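Local coordinates for adenylate kinase (Desulfovibrio gigas, PDB 2XB4), which is a zinc-bearing kinase that probably catalyses the reversible transfer of the terminal phosphate of ATP to AMP, yielding two ADP, at residues N193-K197 against E198-Y202. Sequence-based numbering, arbitrary orientation.
Sequences NMAAK and EGFVY
The Phe200 ring lies with one face over Ala195, whose CA stands 3.7 Å from the ring centroid in a CH-pi contact, while Met194 SD sits at its edge as a Met-aromatic pair. This is the turn by which the short helix 195-198 passes into edge strand 201-206 of the parallel core sheet of this P-loop kinase. Ala195 CB also meets Phe200 CE1, and a side chain this small lets the ring settle close to the backbone. Phe200 CG stands between its own N and carbonyl carbon (chi1 60°), which brings the ring back over Ala195. The long thioether of Met194 reaches both this ring and the aliphatic part of Glu198, SD to CG 3.8 Å. Gly199, the first residue past the helix, has positive phi (77°), easy without a side chain. Here Ala195 O takes the amide of Phe200 at 3.1 Å and, more weakly, those of Gly199 and Glu198. Glu198 N also gives a straighter bond, 2.8 Å long, to Met194 O. Beyond the turn, Tyr202 bonds through OH to Glu111, and Phe200 packs on Val109 and Tyr191. On the solvent side, the long chain of Lys197 bends round beside the Glu198 carboxylate in a long salt bridge, NZ to OE2 3.7 Å.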
loop_
_atom_site.group_PDB
_atom_site.type_symbol
_atom_site.label_atom_id
_atom_site.label_comp_id
_atom_site.label_asym_id
_atom_site.label_seq_id
_atom_site.Cartn_x
_atom_site.Cartn_y
_atom_site.Cartn_z
ATOM N N ASN A 193 5.693 -36.529 -19.927
ATOM C CA ASN A 193 6.437 -37.632 -20.520
ATOM C C ASN A 193 5.959 -39.019 -20.131
ATOM O O ASN A 193 6.387 -39.966 -20.760
ATOM C CB ASN A 193 7.937 -37.432 -20.301
ATOM C CG ASN A 193 8.472 -36.309 -21.218
ATOM O OD1 ASN A 193 7.948 -36.112 -22.307
ATOM N ND2 ASN A 193 9.465 -35.577 -20.779
ATOM N N MET A 194 5.097 -39.155 -19.121
ATOM C CA MET A 194 4.588 -40.476 -18.747
ATOM C C MET A 194 3.071 -40.541 -18.932
ATOM O O MET A 194 2.435 -41.562 -18.626
ATOM C CB MET A 194 4.944 -40.793 -17.279
ATOM C CG MET A 194 4.159 -39.918 -16.299
ATOM S SD MET A 194 4.223 -40.419 -14.501
ATOM C CE MET A 194 5.990 -40.485 -14.464
ATOM N N ALA A 195 2.458 -39.419 -19.344
ATOM C CA ALA A 195 0.989 -39.405 -19.488
ATOM C C ALA A 195 0.467 -40.636 -20.297
ATOM O O ALA A 195 -0.474 -41.321 -19.859
ATOM C CB ALA A 195 0.508 -38.062 -20.173
ATOM N N ALA A 196 1.054 -40.903 -21.465
ATOM C CA ALA A 196 0.527 -41.955 -22.330
ATOM C C ALA A 196 0.651 -43.353 -21.644
ATOM O O ALA A 196 -0.334 -44.164 -21.662
ATOM C CB ALA A 196 1.224 -41.948 -23.679
ATOM N N LYS A 197 1.823 -43.629 -21.053
ATOM C CA LYS A 197 2.048 -44.891 -20.339
ATOM C C LYS A 197 1.127 -45.014 -19.136
ATOM O O LYS A 197 0.649 -46.092 -18.847
ATOM C CB LYS A 197 3.536 -45.053 -19.906
ATOM C CG LYS A 197 3.706 -46.162 -18.858
ATOM C CD LYS A 197 4.797 -47.217 -19.164
ATOM C CE LYS A 197 6.170 -46.770 -18.609
ATOM N NZ LYS A 197 6.287 -46.878 -17.100
ATOM N N GLU A 198 0.862 -43.918 -18.431
ATOM C CA GLU A 198 0.113 -44.004 -17.170
ATOM C C GLU A 198 -1.388 -43.727 -17.327
ATOM O O GLU A 198 -2.147 -43.823 -16.356
ATOM C CB GLU A 198 0.713 -43.058 -16.089
ATOM C CG GLU A 198 2.189 -43.410 -15.736
ATOM C CD GLU A 198 2.361 -44.815 -15.109
ATOM O OE1 GLU A 198 1.427 -45.289 -14.440
ATOM O OE2 GLU A 198 3.450 -45.409 -15.196
ATOM N N GLY A 199 -1.822 -43.428 -18.544
ATOM C CA GLY A 199 -3.269 -43.365 -18.864
ATOM C C GLY A 199 -3.875 -42.066 -18.335
ATOM O O GLY A 199 -5.046 -42.045 -17.941
ATOM N N PHE A 200 -3.103 -40.966 -18.304
ATOM C CA PHE A 200 -3.739 -39.640 -18.038
ATOM C C PHE A 200 -3.550 -38.663 -19.187
ATOM O O PHE A 200 -2.745 -38.928 -20.070
ATOM C CB PHE A 200 -3.359 -39.027 -16.665
ATOM C CG PHE A 200 -1.847 -38.756 -16.459
ATOM C CD1 PHE A 200 -1.267 -37.605 -16.949
ATOM C CD2 PHE A 200 -1.057 -39.684 -15.771
ATOM C CE1 PHE A 200 0.111 -37.314 -16.708
ATOM C CE2 PHE A 200 0.326 -39.408 -15.451
ATOM C CZ PHE A 200 0.914 -38.206 -15.956
ATOM N N VAL A 201 -4.329 -37.588 -19.224
ATOM C CA VAL A 201 -4.236 -36.683 -20.325
ATOM C C VAL A 201 -3.510 -35.385 -19.886
ATOM O O VAL A 201 -3.810 -34.839 -18.859
ATOM C CB VAL A 201 -5.649 -36.401 -20.920
ATOM C CG1 VAL A 201 -5.613 -35.242 -21.911
ATOM C CG2 VAL A 201 -6.346 -37.725 -21.593
ATOM N N TYR A 202 -2.531 -34.937 -20.679
ATOM C CA TYR A 202 -1.758 -33.741 -20.351
ATOM C C TYR A 202 -2.282 -32.602 -21.239
ATOM O O TYR A 202 -2.263 -32.699 -22.498
ATOM C CB TYR A 202 -0.287 -33.978 -20.648
ATOM C CG TYR A 202 0.646 -32.838 -20.121
ATOM C CD1 TYR A 202 1.165 -32.892 -18.829
ATOM C CD2 TYR A 202 1.006 -31.754 -20.943
ATOM C CE1 TYR A 202 2.054 -31.924 -18.353
ATOM C CE2 TYR A 202 1.890 -30.705 -20.454
ATOM C CZ TYR A 202 2.410 -30.848 -19.170
ATOM O OH TYR A 202 3.303 -29.966 -18.616
HETATM O O HOH W 1 5.655 -44.449 -15.640
#